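Local structure of diketoreductase (Acinetobacter baylyi, 4E12) at residues D202-D210 against K254-L262; I19-G27 against V58-A69. The protein reduces dicarbonyl compounds with NADH and is probably related in activity to the (3S)-3-hydroxyacyl-CoA dehydrogenases of fatty acid beta-oxidation. One frame throughout, in Å; residues are numbered along the deposited sequence.

Contact 1 of 2, residues D202-D210 against K254-L262; sequences DAAAELLVD and KQREFAAYL
The ring of Phe258 receives the methyl of Ala205 squarely on one face: CB of Ala205 stands 3.4 Å from the ring centroid, 14° off the normal, a CH-pi contact. The opposite face carries CG of Leu262, one helical turn further along the same helix and offset toward the rim. At the ring edge, in plane, sits CG2 of Val209, 3.7 Å from CD1 of Phe258. Phe258 holds CG anti to its backbone N (chi1 -179°), which sends the ring across to helix 193-209. The side chains of Tyr261, one turn on, and Leu208 cross at about a right angle, with CD2 of Leu208 3.5 Å from CE2 of Tyr261. On the outer side of this apolar seam the contact turns polar. NZ of Lys254 donates to OD1 of Asp210 at 2.9 Å, on the syn lone pair of that oxygen, and reaches OE1 of Glu257 by a weaker bridge of 3.5 Å. Lys254 gets there by bending at chi2 and chi3, its CG and CD resting on the aliphatic part of Glu206. The lysine probably offsets the repulsion between the two acids, OD1 of Asp210 and OE2 of Glu257 being 4.0 Å apart. The two segments cross at 66° with axes 9.4 Å apart, a helix pair within the all-helical C-terminal part of a 3-hydroxyacyl-CoA dehydrogenase fold. Phe236 meets the Phe258 ring, Phe280 packs on Leu208 and Phe258, helix 241-249 lies against Phe258, and Leu196 of the second subunit packs on the neighbouring Ala204 and Leu207.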
loop_
_atom_site.group_PDB
_atom_site.type_symbol
_atom_site.label_atom_id
_atom_site.label_comp_id
_atom_site.label_asym_id
_atom_site.label_seq_id
_atom_site.Cartn_x
_atom_site.Cartn_y
_atom_site.Cartn_z
ATOM N N ASP A 202 -0.495 -2.002 -9.239
ATOM C CA ASP A 202 0.338 -2.505 -10.344
ATOM C C ASP A 202 1.223 -3.652 -9.892
ATOM O O ASP A 202 1.435 -4.613 -10.639
ATOM C CB ASP A 202 1.241 -1.411 -10.921
ATOM C CG ASP A 202 0.482 -0.387 -11.728
ATOM O OD1 ASP A 202 -0.730 -0.584 -11.967
ATOM O OD2 ASP A 202 1.104 0.613 -12.132
ATOM N N ALA A 203 1.770 -3.545 -8.682
ATOM C CA ALA A 203 2.615 -4.617 -8.155
ATOM C C ALA A 203 1.809 -5.894 -7.927
ATOM O O ALA A 203 2.268 -6.993 -8.238
ATOM C CB ALA A 203 3.269 -4.187 -6.849
ATOM N N ALA A 204 0.627 -5.775 -7.345
ATOM C CA ALA A 204 -0.210 -6.956 -7.106
ATOM C C ALA A 204 -0.604 -7.620 -8.440
ATOM O O ALA A 204 -0.597 -8.852 -8.583
ATOM C CB ALA A 204 -1.464 -6.552 -6.328
ATOM N N ALA A 205 -0.977 -6.792 -9.403
ATOM C CA ALA A 205 -1.433 -7.298 -10.687
ATOM C C ALA A 205 -0.320 -8.076 -11.396
ATOM O O ALA A 205 -0.573 -9.140 -11.971
ATOM C CB ALA A 205 -1.950 -6.167 -11.555
ATOM N N GLU A 206 0.900 -7.553 -11.351
ATOM C CA GLU A 206 2.059 -8.261 -11.905
ATOM C C GLU A 206 2.256 -9.627 -11.247
ATOM O O GLU A 206 2.481 -10.626 -11.935
ATOM C CB GLU A 206 3.331 -7.423 -11.745
ATOM C CG GLU A 206 4.606 -8.109 -12.240
ATOM C CD GLU A 206 5.141 -9.186 -11.290
ATOM O OE1 GLU A 206 5.769 -10.152 -11.767
ATOM O OE2 GLU A 206 4.955 -9.064 -10.063
ATOM N N LEU A 207 2.185 -9.685 -9.924
ATOM C CA LEU A 207 2.276 -10.978 -9.235
ATOM C C LEU A 207 1.182 -11.924 -9.714
ATOM O O LEU A 207 1.407 -13.130 -9.842
ATOM C CB LEU A 207 2.106 -10.815 -7.725
ATOM C CG LEU A 207 3.125 -9.981 -6.955
ATOM C CD1 LEU A 207 2.666 -9.879 -5.492
ATOM C CD2 LEU A 207 4.485 -10.669 -7.069
ATOM N N LEU A 208 -0.024 -11.406 -9.942
ATOM C CA LEU A 208 -1.100 -12.293 -10.377
ATOM C C LEU A 208 -0.845 -12.733 -11.805
ATOM O O LEU A 208 -0.870 -13.927 -12.117
ATOM C CB LEU A 208 -2.465 -11.605 -10.309
ATOM C CG LEU A 208 -3.672 -12.432 -10.786
ATOM C CD1 LEU A 208 -3.816 -13.744 -10.003
ATOM C CD2 LEU A 208 -4.935 -11.588 -10.686
ATOM N N VAL A 209 -0.624 -11.753 -12.671
ATOM C CA VAL A 209 -0.479 -12.004 -14.101
ATOM C C VAL A 209 0.738 -12.858 -14.443
ATOM O O VAL A 209 0.732 -13.591 -15.440
ATOM C CB VAL A 209 -0.435 -10.703 -14.893
ATOM C CG1 VAL A 209 -0.144 -10.992 -16.348
ATOM C CG2 VAL A 209 -1.773 -10.013 -14.799
ATOM N N ASP A 210 1.784 -12.778 -13.632
ATOM C CA ASP A 210 2.975 -13.584 -13.906
ATOM C C ASP A 210 2.913 -14.943 -13.230
ATOM O O ASP A 210 3.895 -15.691 -13.244
ATOM C CB ASP A 210 4.263 -12.858 -13.525
ATOM C CG ASP A 210 4.584 -11.681 -14.450
ATOM O OD1 ASP A 210 4.099 -11.636 -15.604
ATOM O OD2 ASP A 210 5.333 -10.790 -14.026
ATOM N N LYS A 254 3.153 -4.486 -18.735
ATOM C CA LYS A 254 2.701 -5.416 -17.713
ATOM C C LYS A 254 1.259 -5.081 -17.361
ATOM O O LYS A 254 0.431 -5.970 -17.169
ATOM C CB LYS A 254 3.572 -5.335 -16.462
ATOM C CG LYS A 254 3.199 -6.341 -15.403
ATOM C CD LYS A 254 3.360 -7.774 -15.941
ATOM C CE LYS A 254 4.784 -8.002 -16.420
ATOM N NZ LYS A 254 4.957 -9.326 -17.089
ATOM N N GLN A 255 0.962 -3.791 -17.290
ATOM C CA GLN A 255 -0.380 -3.319 -16.965
ATOM C C GLN A 255 -1.413 -3.740 -18.031
ATOM O O GLN A 255 -2.563 -4.056 -17.710
ATOM C CB GLN A 255 -0.381 -1.787 -16.853
ATOM C CG GLN A 255 0.551 -1.172 -15.792
ATOM C CD GLN A 255 2.036 -1.209 -16.145
ATOM O OE1 GLN A 255 2.460 -1.884 -17.086
ATOM N NE2 GLN A 255 2.833 -0.475 -15.380
ATOM N N ARG A 256 -1.011 -3.698 -19.300
ATOM C CA ARG A 256 -1.907 -4.038 -20.397
ATOM C C ARG A 256 -2.140 -5.526 -20.421
ATOM O O ARG A 256 -3.182 -6.006 -20.868
ATOM C CB ARG A 256 -1.329 -3.548 -21.717
ATOM C CG ARG A 256 -1.220 -2.027 -21.771
ATOM C CD ARG A 256 -0.404 -1.571 -22.961
ATOM N NE ARG A 256 -1.032 -1.954 -24.210
ATOM C CZ ARG A 256 -1.764 -1.131 -24.948
ATOM N NH1 ARG A 256 -1.946 0.125 -24.560
ATOM N NH2 ARG A 256 -2.317 -1.559 -26.066
ATOM N N GLU A 257 -1.175 -6.263 -19.905
ATOM C CA GLU A 257 -1.316 -7.696 -19.767
ATOM C C GLU A 257 -2.376 -8.006 -18.698
ATOM O O GLU A 257 -3.188 -8.915 -18.867
ATOM C CB GLU A 257 0.044 -8.287 -19.411
ATOM C CG GLU A 257 0.099 -9.792 -19.325
ATOM C CD GLU A 257 1.541 -10.314 -19.225
ATOM O OE1 GLU A 257 2.488 -9.541 -19.516
ATOM O OE2 GLU A 257 1.725 -11.498 -18.859
ATOM N N PHE A 258 -2.368 -7.238 -17.612
ATOM C CA PHE A 258 -3.388 -7.337 -16.574
ATOM C C PHE A 258 -4.753 -6.954 -17.151
ATOM O O PHE A 258 -5.748 -7.637 -16.909
ATOM C CB PHE A 258 -3.018 -6.416 -15.402
ATOM C CG PHE A 258 -3.995 -6.443 -14.252
ATOM C CD1 PHE A 258 -4.236 -7.617 -13.544
ATOM C CD2 PHE A 258 -4.666 -5.296 -13.877
ATOM C CE1 PHE A 258 -5.133 -7.653 -12.475
ATOM C CE2 PHE A 258 -5.574 -5.319 -12.795
ATOM C CZ PHE A 258 -5.803 -6.501 -12.102
ATOM N N ALA A 259 -4.808 -5.870 -17.919
ATOM C CA ALA A 259 -6.061 -5.489 -18.565
ATOM C C ALA A 259 -6.660 -6.673 -19.333
ATOM O O ALA A 259 -7.837 -7.004 -19.160
ATOM C CB ALA A 259 -5.851 -4.293 -19.487
ATOM N N ALA A 260 -5.847 -7.324 -20.163
ATOM C CA ALA A 260 -6.307 -8.495 -20.914
ATOM C C ALA A 260 -6.781 -9.614 -19.983
ATOM O O ALA A 260 -7.717 -10.340 -20.321
ATOM C CB ALA A 260 -5.216 -9.006 -21.843
ATOM N N TYR A 261 -6.136 -9.750 -18.822
ATOM C CA TYR A 261 -6.456 -10.790 -17.846
ATOM C C TYR A 261 -7.818 -10.520 -17.223
ATOM O O TYR A 261 -8.649 -11.422 -17.064
ATOM C CB TYR A 261 -5.381 -10.839 -16.745
ATOM C CG TYR A 261 -5.604 -11.899 -15.698
ATOM C CD1 TYR A 261 -5.024 -13.166 -15.818
ATOM C CD2 TYR A 261 -6.391 -11.644 -14.577
ATOM C CE1 TYR A 261 -5.231 -14.142 -14.845
ATOM C CE2 TYR A 261 -6.599 -12.613 -13.600
ATOM C CZ TYR A 261 -6.021 -13.856 -13.736
ATOM O OH TYR A 261 -6.237 -14.815 -12.768
ATOM N N LEU A 262 -8.042 -9.263 -16.887
ATOM C CA LEU A 262 -9.318 -8.835 -16.338
ATOM C C LEU A 262 -10.401 -9.022 -17.375
ATOM O O LEU A 262 -11.486 -9.527 -17.072
ATOM C CB LEU A 262 -9.263 -7.361 -15.959
ATOM C CG LEU A 262 -8.447 -6.916 -14.758
ATOM C CD1 LEU A 262 -8.555 -5.404 -14.654
ATOM C CD2 LEU A 262 -9.010 -7.570 -13.507
#

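Contact 2 of 2, residues I19-G27 against V58-A69; sequences IAFQTAFHG and VAGAADGAAQKA
Phe25 is the chief bump of this contact, at the end of the first helix of a Rossmann-type NAD-binding domain, and its ring fills a hollow made by the turn and helix start of 58-69. The wall is built of short aliphatic side chains: CB of Ala61 lies 3.5 Å from CE1 of Phe25, and CG1 of Val58 is 3.6 Å from CE2 of Phe25. The type II turn from Val58 to Ala61 wraps the rim of the ring, bringing Ala59 O and Gly60 C to its edge in plane. With CG anti to the backbone N (chi1 179°), Phe25 extends its ring into this hollow.

The reciprocal bump is Ala69, whose methyl packs against the backbone of helix 14-25 at Ala24 and Phe25, CB of Ala69 lying 3.6 Å from CA of Phe25. The short helix segments cross at 111° with axes 9.3 Å apart, and Ala65, Ala66 and Ala69 keep the facing surface low. Tyr54 of helix 37-57 meets the rings of both Phe21 and Phe25 edge-to-face, tying the pair to the helix between them in sequence. One turn back from Phe25, CZ of Phe21 approaches the backbone O of Ala66 to 3.6 Å.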
loop_
_atom_site.group_PDB
_atom_site.type_symbol
_atom_site.label_atom_id
_atom_site.label_comp_id
_atom_site.label_asym_id
_atom_site.label_seq_id
_atom_site.Cartn_x
_atom_site.Cartn_y
_atom_site.Cartn_z
ATOM N N ILE A 19 -20.120 16.673 -5.002
ATOM C CA ILE A 19 -19.426 17.884 -4.601
ATOM C C ILE A 19 -20.447 18.974 -4.306
ATOM O O ILE A 19 -20.343 19.690 -3.308
ATOM C CB ILE A 19 -18.464 18.371 -5.714
ATOM C CG1 ILE A 19 -17.341 17.347 -5.929
ATOM C CG2 ILE A 19 -17.933 19.759 -5.375
ATOM C CD1 ILE A 19 -16.426 17.650 -7.115
ATOM N N ALA A 20 -21.434 19.081 -5.186
ATOM C CA ALA A 20 -22.481 20.078 -5.044
ATOM C C ALA A 20 -23.294 19.821 -3.788
ATOM O O ALA A 20 -23.573 20.754 -3.028
ATOM C CB ALA A 20 -23.363 20.093 -6.285
ATOM N N PHE A 21 -23.633 18.557 -3.535
ATOM C CA PHE A 21 -24.471 18.230 -2.401
ATOM C C PHE A 21 -23.740 18.414 -1.089
ATOM O O PHE A 21 -24.292 18.999 -0.166
ATOM C CB PHE A 21 -25.068 16.818 -2.479
ATOM C CG PHE A 21 -26.205 16.616 -1.520
ATOM C CD1 PHE A 21 -27.511 16.911 -1.909
ATOM C CD2 PHE A 21 -25.975 16.146 -0.224
ATOM C CE1 PHE A 21 -28.589 16.739 -1.012
ATOM C CE2 PHE A 21 -27.034 15.971 0.674
ATOM C CZ PHE A 21 -28.342 16.265 0.281
ATOM N N GLN A 22 -22.519 17.903 -0.992
ATOM C CA GLN A 22 -21.678 18.125 0.178
ATOM C C GLN A 22 -21.571 19.623 0.488
ATOM O O GLN A 22 -21.647 20.053 1.642
ATOM C CB GLN A 22 -20.276 17.533 -0.064
ATOM C CG GLN A 22 -19.331 17.601 1.151
ATOM C CD GLN A 22 -19.707 16.659 2.290
ATOM O OE1 GLN A 22 -20.664 15.886 2.198
ATOM N NE2 GLN A 22 -18.945 16.721 3.374
ATOM N N THR A 23 -21.393 20.425 -0.553
ATOM C CA THR A 23 -21.200 21.858 -0.374
ATOM C C THR A 23 -22.496 22.526 0.099
ATOM O O THR A 23 -22.479 23.360 1.010
ATOM C CB THR A 23 -20.638 22.499 -1.666
ATOM O OG1 THR A 23 -19.321 21.992 -1.909
ATOM C CG2 THR A 23 -20.552 24.006 -1.535
ATOM N N ALA A 24 -23.610 22.137 -0.506
ATOM C CA ALA A 24 -24.926 22.597 -0.080
ATOM C C ALA A 24 -25.224 22.159 1.360
ATOM O O ALA A 24 -25.631 22.982 2.189
ATOM C CB ALA A 24 -26.000 22.094 -1.038
ATOM N N PHE A 25 -24.982 20.884 1.668
ATOM C CA PHE A 25 -25.248 20.345 3.015
ATOM C C PHE A 25 -24.534 21.148 4.116
ATOM O O PHE A 25 -25.006 21.219 5.256
ATOM C CB PHE A 25 -24.831 18.870 3.086
ATOM C CG PHE A 25 -25.045 18.236 4.435
ATOM C CD1 PHE A 25 -26.318 18.183 5.010
ATOM C CD2 PHE A 25 -23.973 17.688 5.134
ATOM C CE1 PHE A 25 -26.508 17.588 6.267
ATOM C CE2 PHE A 25 -24.156 17.099 6.376
ATOM C CZ PHE A 25 -25.418 17.048 6.943
ATOM N N HIS A 26 -23.403 21.751 3.776
ATOM C CA HIS A 26 -22.616 22.508 4.744
ATOM C C HIS A 26 -22.851 24.009 4.735
ATOM O O HIS A 26 -22.024 24.759 5.260
ATOM C CB HIS A 26 -21.130 22.226 4.610
ATOM C CG HIS A 26 -20.704 20.927 5.211
ATOM N ND1 HIS A 26 -20.775 19.732 4.532
ATOM C CD2 HIS A 26 -20.199 20.638 6.435
ATOM C CE1 HIS A 26 -20.336 18.759 5.313
ATOM N NE2 HIS A 26 -19.981 19.283 6.471
ATOM N N GLY A 27 -23.952 24.454 4.133
ATOM C CA GLY A 27 -24.390 25.821 4.352
ATOM C C GLY A 27 -24.123 26.806 3.243
ATOM O O GLY A 27 -24.596 27.939 3.307
ATOM N N VAL A 58 -24.816 10.292 7.186
ATOM C CA VAL A 58 -23.985 11.461 7.473
ATOM C C VAL A 58 -24.474 12.208 8.706
ATOM O O VAL A 58 -25.654 12.544 8.798
ATOM C CB VAL A 58 -23.920 12.418 6.241
ATOM C CG1 VAL A 58 -23.128 13.657 6.582
ATOM C CG2 VAL A 58 -23.272 11.710 5.044
ATOM N N ALA A 59 -23.570 12.471 9.648
ATOM C CA ALA A 59 -23.925 13.153 10.877
ATOM C C ALA A 59 -24.622 14.473 10.585
ATOM O O ALA A 59 -24.157 15.269 9.759
ATOM C CB ALA A 59 -22.693 13.388 11.729
ATOM N N GLY A 60 -25.752 14.678 11.255
ATOM C CA GLY A 60 -26.456 15.939 11.178
ATOM C C GLY A 60 -27.452 16.042 10.041
ATOM O O GLY A 60 -28.117 17.072 9.900
ATOM N N ALA A 61 -27.571 14.995 9.229
ATOM C CA ALA A 61 -28.398 15.088 8.020
ATOM C C ALA A 61 -29.799 14.531 8.236
ATOM O O ALA A 61 -30.696 14.708 7.403
ATOM C CB ALA A 61 -27.728 14.374 6.867
ATOM N N ALA A 62 -29.983 13.844 9.350
ATOM C CA ALA A 62 -31.280 13.268 9.668
ATOM C C ALA A 62 -32.313 14.365 9.910
ATOM O O ALA A 62 -31.974 15.546 10.016
ATOM C CB ALA A 62 -31.164 12.383 10.894
ATOM N N ASP A 63 -33.578 13.968 9.977
ATOM C CA ASP A 63 -34.630 14.871 10.410
ATOM C C ASP A 63 -34.769 16.080 9.507
ATOM O O ASP A 63 -35.048 17.179 9.991
ATOM C CB ASP A 63 -34.365 15.350 11.842
ATOM C CG ASP A 63 -34.288 14.206 12.838
ATOM O OD1 ASP A 63 -34.802 13.109 12.530
ATOM O OD2 ASP A 63 -33.706 14.399 13.926
ATOM N N GLY A 64 -34.572 15.889 8.208
ATOM C CA GLY A 64 -34.831 16.964 7.269
ATOM C C GLY A 64 -33.667 17.863 6.896
ATOM O O GLY A 64 -33.790 18.664 5.965
ATOM N N ALA A 65 -32.540 17.767 7.593
ATOM C CA ALA A 65 -31.410 18.618 7.230
ATOM C C ALA A 65 -30.951 18.333 5.790
ATOM O O ALA A 65 -30.673 19.266 5.031
ATOM C CB ALA A 65 -30.267 18.451 8.213
ATOM N N ALA A 66 -30.890 17.059 5.410
ATOM C CA ALA A 66 -30.515 16.684 4.049
ATOM C C ALA A 66 -31.481 17.298 3.021
ATOM O O ALA A 66 -31.040 17.846 2.006
ATOM C CB ALA A 66 -30.468 15.171 3.904
ATOM N N GLN A 67 -32.788 17.196 3.267
ATOM C CA GLN A 67 -33.784 17.814 2.375
ATOM C C GLN A 67 -33.719 19.335 2.339
ATOM O O GLN A 67 -33.942 19.940 1.287
ATOM C CB GLN A 67 -35.211 17.349 2.688
ATOM C CG GLN A 67 -35.640 16.074 1.952
ATOM C CD GLN A 67 -34.808 14.865 2.298
ATOM O OE1 GLN A 67 -34.005 14.887 3.235
ATOM N NE2 GLN A 67 -34.984 13.796 1.530
ATOM N N LYS A 68 -33.429 19.978 3.462
ATOM C CA LYS A 68 -33.282 21.426 3.417
ATOM C C LYS A 68 -32.136 21.761 2.457
ATOM O O LYS A 68 -32.243 22.668 1.624
ATOM C CB LYS A 68 -33.013 21.989 4.818
ATOM C CG LYS A 68 -32.999 23.515 4.904
ATOM C CD LYS A 68 -32.849 23.985 6.352
ATOM C CE LYS A 68 -32.880 25.504 6.470
ATOM N NZ LYS A 68 -31.756 26.154 5.739
ATOM N N ALA A 69 -31.038 21.020 2.552
ATOM C CA ALA A 69 -29.920 21.286 1.652
ATOM C C ALA A 69 -30.377 21.051 0.211
ATOM O O ALA A 69 -30.102 21.856 -0.683
ATOM C CB ALA A 69 -28.736 20.399 1.994
#

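Contacts 1 and 2 illustrate how the two parts of a dehydrogenase chain are packed separately: contact 2 lies in the NAD-binding domain and contact 1 in the helical C-terminal domain, and contact 2 closes along the chain before contact 1 opens. Their centres are 41 Å apart, on opposite sides of the chain's centre, and their nearest atoms about 25 Å apart. Contact 2 is the nearer to the cofactor site, the side chain of Phe21 lying about 10 Å from that of Thr12, which binds NAD(+). Contact 1 lies away from the known sites, but its first helix also faces the second subunit.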